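Local coordinates for protein alpha-galactosidase 1 (Saccharomyces cerevisiae, PDB 3LRK) that hydrolyses terminal, non-reducing alpha-D-galactose residues from alpha-D-galactosides such as galactose oligosaccharides and galactomannans, working as a secreted, glycosylated homotetramer, at residues L264-G269 and A301-I306; M64-I69 and L290-N295; E275-F280 and D395-R400. The protein carries 1 engineered substitution. All blocks are in the same frame, centred on the assembly; numbering follows the deposited sequence.

Interaction 1: L264-G269 and A301-I306; sequences LEVGVG and ASSYSI. With NAG (2-acetamido-2-deoxy-beta-D-glucopyranose), chain B; NAG (2-acetamido-2-deoxy-beta-D-glucopyranose), chain F.
Gly267 and Ser303 bring the two backbones together: their CA atoms stand 5.0 Å apart where a type II beta turn from Glu265 to Val268 meets the start of helix 301-307. The turn closes through Val268 N and Glu265 O at 2.8 Å, and Gly267 takes its third position with phi at 79°, the positive value that glycine adopts easily. The bare CA there lets the helix come close, and Ser303 OG lies 3.2 Å from Gly267 CA. That hydroxyl is also near Gly267 N, but the angle is poor; it is hydrogen-bonded to Glu276 OE1 and Lys300 NZ. Glu276 spans the contact, since its OE2 receives Gly267 N. Val266 supplies the apolar part: with CG1 anti to the backbone N (chi1 178°), this methyl meets Ile306 CG2 at 3.8 Å and lies 3.6 Å from Ser303 O. Sugars border both segments. N2 of the chain B NAG donates to Gly269 O at 2.8 Å, whereas Ser302 OG and O6 of the chain F NAG share a hydrogen bond of 3.0 Å. The 264-269 loop leads from barrel strand 258-260 into helix 273-285, which packs on both Val266 and Ile306, while helix 403-410 touches Ala301, Ser302 and Tyr304 of helix 301-307.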
loop_
_atom_site.group_PDB
_atom_site.type_symbol
_atom_site.label_atom_id
_atom_site.label_comp_id
_atom_site.label_asym_id
_atom_site.label_seq_id
_atom_site.Cartn_x
_atom_site.Cartn_y
_atom_site.Cartn_z
ATOM N N LEU A 264 -15.599 26.134 1.980
ATOM C CA LEU A 264 -16.345 26.356 0.745
ATOM C C LEU A 264 -15.667 27.385 -0.149
ATOM O O LEU A 264 -15.194 28.422 0.326
ATOM C CB LEU A 264 -17.782 26.810 1.074
ATOM C CG LEU A 264 -18.636 25.732 1.750
ATOM C CD1 LEU A 264 -19.798 26.309 2.583
ATOM C CD2 LEU A 264 -19.126 24.699 0.718
ATOM N N GLU A 265 -15.632 27.086 -1.444
ATOM C CA GLU A 265 -15.031 27.955 -2.437
ATOM C C GLU A 265 -16.100 28.805 -3.129
ATOM O O GLU A 265 -15.813 29.519 -4.090
ATOM C CB GLU A 265 -14.241 27.133 -3.456
ATOM C CG GLU A 265 -13.065 26.359 -2.855
ATOM C CD GLU A 265 -11.798 27.192 -2.704
ATOM O OE1 GLU A 265 -11.835 28.438 -2.827
ATOM O OE2 GLU A 265 -10.743 26.590 -2.449
ATOM N N VAL A 266 -17.331 28.716 -2.625
ATOM C CA VAL A 266 -18.418 29.573 -3.084
ATOM C C VAL A 266 -17.978 31.029 -2.902
ATOM O O VAL A 266 -17.537 31.425 -1.823
ATOM C CB VAL A 266 -19.742 29.284 -2.321
ATOM C CG1 VAL A 266 -20.866 30.219 -2.786
ATOM C CG2 VAL A 266 -20.167 27.827 -2.501
ATOM N N GLY A 267 -18.063 31.805 -3.979
ATOM C CA GLY A 267 -17.642 33.203 -3.953
ATOM C C GLY A 267 -16.139 33.391 -4.043
ATOM O O GLY A 267 -15.644 34.505 -3.855
ATOM N N VAL A 268 -15.413 32.305 -4.310
ATOM C CA VAL A 268 -13.961 32.368 -4.498
ATOM C C VAL A 268 -13.618 31.954 -5.930
ATOM O O VAL A 268 -14.162 30.982 -6.457
ATOM C CB VAL A 268 -13.181 31.460 -3.493
ATOM C CG1 VAL A 268 -11.666 31.705 -3.585
ATOM C CG2 VAL A 268 -13.654 31.679 -2.064
ATOM N N GLY A 269 -12.706 32.691 -6.552
ATOM C CA GLY A 269 -12.269 32.379 -7.902
ATOM C C GLY A 269 -13.405 32.428 -8.906
ATOM O O GLY A 269 -14.298 33.282 -8.810
ATOM N N ALA A 301 -23.301 38.603 -5.679
ATOM C CA ALA A 301 -24.713 38.311 -5.417
ATOM C C ALA A 301 -25.089 36.829 -5.485
ATOM O O ALA A 301 -25.719 36.310 -4.557
ATOM C CB ALA A 301 -25.599 39.124 -6.357
ATOM N N SER A 302 -24.731 36.158 -6.580
ATOM C CA SER A 302 -25.098 34.748 -6.756
ATOM C C SER A 302 -24.497 33.871 -5.661
ATOM O O SER A 302 -25.130 32.912 -5.203
ATOM C CB SER A 302 -24.715 34.219 -8.141
ATOM O OG SER A 302 -23.314 34.293 -8.392
ATOM N N SER A 303 -23.273 34.200 -5.252
ATOM C CA SER A 303 -22.581 33.435 -4.211
ATOM C C SER A 303 -23.228 33.653 -2.848
ATOM O O SER A 303 -23.439 32.700 -2.092
ATOM C CB SER A 303 -21.096 33.788 -4.185
ATOM O OG SER A 303 -20.487 33.443 -5.417
ATOM N N TYR A 304 -23.559 34.908 -2.545
ATOM C CA TYR A 304 -24.297 35.248 -1.325
ATOM C C TYR A 304 -25.603 34.461 -1.178
ATOM O O TYR A 304 -25.886 33.945 -0.107
ATOM C CB TYR A 304 -24.553 36.764 -1.245
ATOM C CG TYR A 304 -25.421 37.211 -0.086
ATOM C CD1 TYR A 304 -25.082 36.918 1.248
ATOM C CD2 TYR A 304 -26.568 37.972 -0.317
ATOM C CE1 TYR A 304 -25.895 37.348 2.306
ATOM C CE2 TYR A 304 -27.365 38.397 0.715
ATOM C CZ TYR A 304 -27.035 38.098 2.021
ATOM O OH TYR A 304 -27.878 38.553 3.024
ATOM N N SER A 305 -26.393 34.353 -2.245
ATOM C CA SER A 305 -27.669 33.633 -2.134
ATOM C C SER A 305 -27.487 32.110 -2.062
ATOM O O SER A 305 -28.387 31.392 -1.621
ATOM C CB SER A 305 -28.631 34.009 -3.258
ATOM O OG SER A 305 -28.128 33.610 -4.505
ATOM N N ILE A 306 -26.328 31.626 -2.504
ATOM C CA ILE A 306 -25.979 30.218 -2.291
ATOM C C ILE A 306 -25.734 29.972 -0.787
ATOM O O ILE A 306 -26.376 29.099 -0.181
ATOM C CB ILE A 306 -24.805 29.769 -3.206
ATOM C CG1 ILE A 306 -25.317 29.636 -4.649
ATOM C CG2 ILE A 306 -24.199 28.427 -2.728
ATOM C CD1 ILE A 306 -24.250 29.639 -5.703
HETATM C C1 NAG B . -13.237 35.584 -11.138
HETATM C C2 NAG B . -12.946 36.536 -9.960
HETATM C C3 NAG B . -13.453 37.993 -10.120
HETATM C C4 NAG B . -13.508 38.455 -11.586
HETATM C C5 NAG B . -14.047 37.331 -12.455
HETATM C C6 NAG B . -14.217 37.714 -13.921
HETATM C C7 NAG B . -13.146 36.322 -7.524
HETATM C C8 NAG B . -14.190 36.142 -6.461
HETATM N N2 NAG B . -13.496 35.944 -8.752
HETATM O O3 NAG B . -12.637 38.879 -9.353
HETATM O O4 NAG B . -14.327 39.595 -11.723
HETATM O O5 NAG B . -13.105 36.291 -12.348
HETATM O O6 NAG B . -14.871 36.659 -14.585
HETATM O O7 NAG B . -12.042 36.798 -7.247
HETATM C C1 NAG F . -27.188 35.362 -10.956
HETATM C C2 NAG F . -27.902 34.583 -12.071
HETATM C C3 NAG F . -27.068 33.411 -12.594
HETATM C C4 NAG F . -25.612 33.794 -12.855
HETATM C C5 NAG F . -25.036 34.609 -11.700
HETATM C C6 NAG F . -23.633 35.110 -12.035
HETATM C C7 NAG F . -30.327 34.707 -12.080
HETATM C C8 NAG F . -31.227 35.317 -11.036
HETATM N N2 NAG F . -29.213 34.119 -11.642
HETATM O O3 NAG F . -27.612 32.946 -13.811
HETATM O O4 NAG F . -24.848 32.624 -13.068
HETATM O O5 NAG F . -25.887 35.710 -11.410
HETATM O O6 NAG F . -23.090 35.795 -10.931
HETATM O O7 NAG F . -30.627 34.771 -13.276
#

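Interaction 2: M64-I69 and L290-N295; sequences MGYKYI and LIIGAN
Tyr66 lays one face of its ring against the end of Ile292, and the two side chains cross at about a right angle. Ile292 CD1 sits 3.9 Å from the ring centroid, 23° off the normal, which makes the contact a CH-pi interaction displaced toward the rim. The displacement is toward CD1 of the ring, which lies 3.6 Å from Ile292 CD1, and Ile292 CG1 lies 3.7 Å from Tyr66 CE1. Ile292 reaches this place because CG1 stands beside its backbone N and the chain then runs on extended (chi2 168°), carrying the terminal methyl out over the aromatic surface. On the other segment, Tyr66 is the centre of an inverse gamma turn; with CG placed opposite the carbonyl carbon (chi1 -63°), the ring projects from the turn toward strand 290-292. Its CE1 approaches Leu290 O obliquely at 3.7 Å and touches Leu290 CB more loosely, at 4.4 Å. The buried phenol oxygen has a partner beyond both segments: Tyr66 OH is hydrogen-bonded to the carbonyl of Tyr307, which ties the position of the ring to helix 301-307. The backbones themselves stay apart, the nearest CA pair being Tyr66 and Ile291 at 7.4 Å. In the parallel barrel sheet, strand 32-35 runs between strands 68-70 and 290-292, so the contact links parts of the chain at strands that are not neighbours, and the Tyr66 side chain also touches Met32 of the strand between them. Around this cluster Trp34 comes from that strand, Phe280 and Trp283 from helix 273-285, and Ile313 and Asn316 from helix 310-316.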
loop_
_atom_site.group_PDB
_atom_site.type_symbol
_atom_site.label_atom_id
_atom_site.label_comp_id
_atom_site.label_asym_id
_atom_site.label_seq_id
_atom_site.Cartn_x
_atom_site.Cartn_y
_atom_site.Cartn_z
ATOM N N MET A 64 -28.042 32.667 10.544
ATOM C CA MET A 64 -28.321 31.418 9.821
ATOM C C MET A 64 -27.497 30.258 10.391
ATOM O O MET A 64 -27.758 29.091 10.094
ATOM C CB MET A 64 -28.064 31.556 8.317
ATOM C CG MET A 64 -28.933 32.594 7.614
ATOM S SD MET A 64 -29.116 32.313 5.841
ATOM C CE MET A 64 -30.178 30.863 5.850
ATOM N N GLY A 65 -26.505 30.595 11.208
ATOM C CA GLY A 65 -25.713 29.593 11.899
ATOM C C GLY A 65 -24.225 29.753 11.679
ATOM O O GLY A 65 -23.441 29.084 12.345
ATOM N N TYR A 66 -23.836 30.638 10.758
ATOM C CA TYR A 66 -22.410 30.906 10.476
ATOM C C TYR A 66 -21.778 31.722 11.606
ATOM O O TYR A 66 -21.572 32.941 11.488
ATOM C CB TYR A 66 -22.225 31.632 9.143
ATOM C CG TYR A 66 -22.664 30.879 7.899
ATOM C CD1 TYR A 66 -21.819 29.948 7.272
ATOM C CD2 TYR A 66 -23.913 31.118 7.323
ATOM C CE1 TYR A 66 -22.225 29.270 6.094
ATOM C CE2 TYR A 66 -24.324 30.444 6.160
ATOM C CZ TYR A 66 -23.480 29.529 5.554
ATOM O OH TYR A 66 -23.898 28.892 4.401
ATOM N N LYS A 67 -21.458 31.038 12.696
ATOM C CA LYS A 67 -21.144 31.713 13.960
ATOM C C LYS A 67 -19.695 31.645 14.423
ATOM O O LYS A 67 -19.290 32.422 15.287
ATOM C CB LYS A 67 -22.092 31.231 15.067
ATOM C CG LYS A 67 -23.459 31.919 14.977
ATOM C CD LYS A 67 -24.422 31.458 16.049
ATOM C CE LYS A 67 -25.721 32.231 15.953
ATOM N NZ LYS A 67 -26.621 31.911 17.113
ATOM N N TYR A 68 -18.929 30.712 13.861
ATOM C CA TYR A 68 -17.501 30.620 14.166
ATOM C C TYR A 68 -16.698 31.539 13.246
ATOM O O TYR A 68 -16.698 31.363 12.023
ATOM C CB TYR A 68 -17.002 29.169 14.053
ATOM C CG TYR A 68 -17.424 28.286 15.197
ATOM C CD1 TYR A 68 -16.805 28.384 16.443
ATOM C CD2 TYR A 68 -18.434 27.339 15.036
ATOM C CE1 TYR A 68 -17.193 27.563 17.507
ATOM C CE2 TYR A 68 -18.830 26.516 16.090
ATOM C CZ TYR A 68 -18.203 26.632 17.317
ATOM O OH TYR A 68 -18.593 25.825 18.354
ATOM N N ILE A 69 -16.069 32.546 13.846
ATOM C CA ILE A 69 -15.111 33.422 13.162
ATOM C C ILE A 69 -13.722 32.855 13.426
ATOM O O ILE A 69 -13.174 32.983 14.544
ATOM C CB ILE A 69 -15.210 34.899 13.669
ATOM C CG1 ILE A 69 -16.633 35.452 13.467
ATOM C CG2 ILE A 69 -14.149 35.788 12.989
ATOM C CD1 ILE A 69 -17.135 35.428 11.994
ATOM N N LEU A 290 -19.600 23.778 7.220
ATOM C CA LEU A 290 -19.875 24.771 6.192
ATOM C C LEU A 290 -19.215 26.061 6.633
ATOM O O LEU A 290 -19.792 26.843 7.373
ATOM C CB LEU A 290 -21.387 24.963 5.978
ATOM C CG LEU A 290 -22.257 23.765 5.578
ATOM C CD1 LEU A 290 -23.732 24.208 5.491
ATOM C CD2 LEU A 290 -21.802 23.086 4.276
ATOM N N ILE A 291 -17.974 26.233 6.193
ATOM C CA ILE A 291 -17.160 27.370 6.560
ATOM C C ILE A 291 -16.959 28.207 5.290
ATOM O O ILE A 291 -16.420 27.731 4.281
ATOM C CB ILE A 291 -15.825 26.929 7.247
ATOM C CG1 ILE A 291 -16.121 26.322 8.629
ATOM C CG2 ILE A 291 -14.845 28.109 7.384
ATOM C CD1 ILE A 291 -15.009 25.440 9.192
ATOM N N ILE A 292 -17.453 29.442 5.343
ATOM C CA ILE A 292 -17.342 30.383 4.240
ATOM C C ILE A 292 -15.869 30.655 3.957
ATOM O O ILE A 292 -15.126 31.042 4.855
ATOM C CB ILE A 292 -18.073 31.728 4.561
ATOM C CG1 ILE A 292 -19.566 31.482 4.831
ATOM C CG2 ILE A 292 -17.868 32.742 3.429
ATOM C CD1 ILE A 292 -20.298 32.672 5.435
ATOM N N GLY A 293 -15.451 30.435 2.709
ATOM C CA GLY A 293 -14.070 30.721 2.280
ATOM C C GLY A 293 -13.937 32.052 1.549
ATOM O O GLY A 293 -12.829 32.561 1.351
ATOM N N ALA A 294 -15.074 32.622 1.171
ATOM C CA ALA A 294 -15.137 33.898 0.457
ATOM C C ALA A 294 -14.749 35.101 1.329
ATOM O O ALA A 294 -14.725 35.016 2.563
ATOM C CB ALA A 294 -16.529 34.089 -0.128
ATOM N N ASN A 295 -14.404 36.209 0.671
ATOM C CA ASN A 295 -14.296 37.509 1.334
ATOM C C ASN A 295 -15.702 38.085 1.375
ATOM O O ASN A 295 -16.268 38.410 0.325
ATOM C CB ASN A 295 -13.359 38.447 0.555
ATOM C CG ASN A 295 -13.259 39.849 1.172
ATOM O OD1 ASN A 295 -13.909 40.163 2.172
ATOM N ND2 ASN A 295 -12.421 40.691 0.576
#

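Interaction 3: E275-F280 and D395-R400; sequences EEKAHF and DLWANR
Lys277 meets Trp397 and Arg400 with a chain that leaves the helix with CG beside its own backbone N and then bends at CG-CD (chi3 -69°), passing over the indole before its amine turns to water. Arg400, for its part, is folded at both chi2 and chi3, which turns the guanidinium so that it crosses the lysine methylenes at a slant. Lys277 CD rests over one indole face, 4.0 Å from the centroid of the six-membered ring and 17° off its normal, a CH-pi contact near the middle of the indole, closest to the fusion atom CD2. The amine lies farther from the five-membered ring, so any cation-pi attraction is weak at most. Arg400 NH2 comes to 3.4 Å from the same CD, and the two cationic ends, Lys277 NZ and Arg400 NH2, stand 4.3 Å apart. Water 1 bridges them, accepting from Lys277 NZ at 2.9 Å and from Arg400 NH2 at 2.8 Å, and it lies in the guanidinium plane at its edge. A salt bridge from Arg400 NH2 to Asp273 probably offsets the like charges further. Deeper in, Phe280 CD2 touches Trp397 CH2 at 4.1 Å, the two side chains crossing at a slant. Trp397 itself belongs to a type I beta turn running from Asp395 to Ala398; its backbone N donates to Asp395 OD1 at 2.8 Å, forming an Asx turn, and its NE1 is hydrogen-bonded to Ser281 of the opposing helix. The arrangement joins two domains: helix 273-285 of the TIM barrel meets the loop after strand 391-395 of the C-terminal beta sandwich, the barrel-plus-sandwich architecture of GH27 alpha-galactosidases.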
loop_
_atom_site.group_PDB
_atom_site.type_symbol
_atom_site.label_atom_id
_atom_site.label_comp_id
_atom_site.label_asym_id
_atom_site.label_seq_id
_atom_site.Cartn_x
_atom_site.Cartn_y
_atom_site.Cartn_z
ATOM N N GLU A 275 -21.711 25.214 -10.635
ATOM C CA GLU A 275 -20.599 24.625 -9.892
ATOM C C GLU A 275 -20.668 24.962 -8.403
ATOM O O GLU A 275 -20.432 24.095 -7.566
ATOM C CB GLU A 275 -19.245 25.055 -10.485
ATOM C CG GLU A 275 -18.900 24.354 -11.800
ATOM C CD GLU A 275 -17.609 24.848 -12.453
ATOM O OE1 GLU A 275 -17.180 25.996 -12.207
ATOM O OE2 GLU A 275 -17.024 24.082 -13.242
ATOM N N GLU A 276 -20.998 26.216 -8.084
ATOM C CA GLU A 276 -21.140 26.649 -6.700
ATOM C C GLU A 276 -22.342 25.996 -6.006
ATOM O O GLU A 276 -22.256 25.655 -4.830
ATOM C CB GLU A 276 -21.195 28.179 -6.598
ATOM C CG GLU A 276 -19.844 28.851 -6.869
ATOM C CD GLU A 276 -19.829 30.350 -6.590
ATOM O OE1 GLU A 276 -20.849 30.906 -6.131
ATOM O OE2 GLU A 276 -18.773 30.970 -6.824
ATOM N N LYS A 277 -23.442 25.795 -6.737
ATOM C CA LYS A 277 -24.637 25.127 -6.179
ATOM C C LYS A 277 -24.368 23.652 -5.875
ATOM O O LYS A 277 -24.774 23.141 -4.826
ATOM C CB LYS A 277 -25.833 25.221 -7.138
ATOM C CG LYS A 277 -26.443 26.620 -7.287
ATOM C CD LYS A 277 -27.907 26.546 -7.725
ATOM C CE LYS A 277 -28.055 26.046 -9.153
ATOM N NZ LYS A 277 -29.480 26.005 -9.570
ATOM N N ALA A 278 -23.706 22.978 -6.816
ATOM C CA ALA A 278 -23.295 21.579 -6.664
ATOM C C ALA A 278 -22.380 21.418 -5.450
ATOM O O ALA A 278 -22.584 20.531 -4.625
ATOM C CB ALA A 278 -22.595 21.097 -7.925
ATOM N N HIS A 279 -21.395 22.311 -5.348
ATOM C CA HIS A 279 -20.391 22.308 -4.285
ATOM C C HIS A 279 -21.026 22.540 -2.899
ATOM O O HIS A 279 -20.805 21.752 -1.971
ATOM C CB HIS A 279 -19.310 23.342 -4.650
ATOM C CG HIS A 279 -18.296 23.617 -3.581
ATOM N ND1 HIS A 279 -17.733 22.633 -2.794
ATOM C CD2 HIS A 279 -17.692 24.779 -3.221
ATOM C CE1 HIS A 279 -16.862 23.182 -1.966
ATOM N NE2 HIS A 279 -16.812 24.482 -2.209
ATOM N N PHE A 280 -21.844 23.587 -2.774
ATOM C CA PHE A 280 -22.522 23.894 -1.513
ATOM C C PHE A 280 -23.500 22.784 -1.103
ATOM O O PHE A 280 -23.512 22.366 0.058
ATOM C CB PHE A 280 -23.224 25.261 -1.598
ATOM C CG PHE A 280 -23.798 25.746 -0.294
ATOM C CD1 PHE A 280 -22.968 26.251 0.721
ATOM C CD2 PHE A 280 -25.183 25.733 -0.086
ATOM C CE1 PHE A 280 -23.508 26.714 1.921
ATOM C CE2 PHE A 280 -25.737 26.196 1.106
ATOM C CZ PHE A 280 -24.911 26.684 2.119
ATOM N N ASP A 395 -38.029 20.803 -4.573
ATOM C CA ASP A 395 -36.800 21.384 -5.122
ATOM C C ASP A 395 -36.184 22.274 -4.052
ATOM O O ASP A 395 -36.724 23.338 -3.729
ATOM C CB ASP A 395 -37.107 22.189 -6.399
ATOM C CG ASP A 395 -35.851 22.784 -7.064
ATOM O OD1 ASP A 395 -34.751 22.763 -6.464
ATOM O OD2 ASP A 395 -35.975 23.284 -8.208
ATOM N N LEU A 396 -35.044 21.838 -3.512
ATOM C CA LEU A 396 -34.368 22.574 -2.440
ATOM C C LEU A 396 -33.742 23.893 -2.911
ATOM O O LEU A 396 -33.359 24.727 -2.086
ATOM C CB LEU A 396 -33.322 21.685 -1.741
ATOM C CG LEU A 396 -33.857 20.496 -0.926
ATOM C CD1 LEU A 396 -32.757 19.481 -0.600
ATOM C CD2 LEU A 396 -34.552 20.939 0.355
ATOM N N TRP A 397 -33.641 24.084 -4.229
ATOM C CA TRP A 397 -33.100 25.337 -4.774
ATOM C C TRP A 397 -34.163 26.372 -5.177
ATOM O O TRP A 397 -33.837 27.508 -5.524
ATOM C CB TRP A 397 -32.068 25.076 -5.880
ATOM C CG TRP A 397 -30.745 24.704 -5.266
ATOM C CD1 TRP A 397 -30.182 23.456 -5.211
ATOM C CD2 TRP A 397 -29.852 25.580 -4.563
ATOM N NE1 TRP A 397 -28.984 23.510 -4.532
ATOM C CE2 TRP A 397 -28.760 24.800 -4.124
ATOM C CE3 TRP A 397 -29.869 26.953 -4.266
ATOM C CZ2 TRP A 397 -27.690 25.345 -3.407
ATOM C CZ3 TRP A 397 -28.800 27.497 -3.555
ATOM C CH2 TRP A 397 -27.729 26.691 -3.130
ATOM N N ALA A 398 -35.429 25.974 -5.092
ATOM C CA ALA A 398 -36.546 26.894 -5.298
ATOM C C ALA A 398 -36.534 27.998 -4.244
ATOM O O ALA A 398 -36.071 27.793 -3.114
ATOM C CB ALA A 398 -37.856 26.147 -5.259
ATOM N N ASN A 399 -37.036 29.169 -4.625
ATOM C CA ASN A 399 -37.161 30.312 -3.716
ATOM C C ASN A 399 -35.824 30.821 -3.181
ATOM O O ASN A 399 -35.748 31.319 -2.059
ATOM C CB ASN A 399 -38.117 29.997 -2.552
ATOM C CG ASN A 399 -39.462 29.466 -3.016
ATOM O OD1 ASN A 399 -39.948 29.822 -4.092
ATOM N ND2 ASN A 399 -40.070 28.609 -2.203
ATOM N N ARG A 400 -34.767 30.689 -3.978
ATOM C CA ARG A 400 -33.479 31.243 -3.587
ATOM C C ARG A 400 -33.541 32.765 -3.749
ATOM O O ARG A 400 -34.293 33.280 -4.584
ATOM C CB ARG A 400 -32.327 30.605 -4.383
ATOM C CG ARG A 400 -31.581 31.533 -5.303
ATOM C CD ARG A 400 -30.090 31.249 -5.310
ATOM N NE ARG A 400 -29.697 30.517 -6.499
ATOM C CZ ARG A 400 -28.529 30.637 -7.128
ATOM N NH1 ARG A 400 -27.600 31.475 -6.698
ATOM N NH2 ARG A 400 -28.304 29.910 -8.208
HETATM O O HOH W 1 -30.715 28.536 -8.813
#

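Overall arrangement
Helix 273-285 is common ground for all three contacts. Its His279 NE2 lies 3.0 Å from Glu265 N of interaction 1, a probable hydrogen bond, and its Phe280 belongs to interaction 3 while CE1 of that ring packs 3.3 Å from Tyr66 OH of interaction 2. Interactions 1 and 2 also meet directly, Leu264 N probably bonding Ile291 O at 2.9 Å. Both are buried within the barrel domain: interaction 2 is aromatic and aliphatic, between the sheet and the helices packed on it, whereas interaction 1 joins glycine-serine packing to a small apolar pair and has sugars at its margin. Interaction 3, partly buried between domains, adds cationic groups and a bridging water, consistent with its less enclosed place.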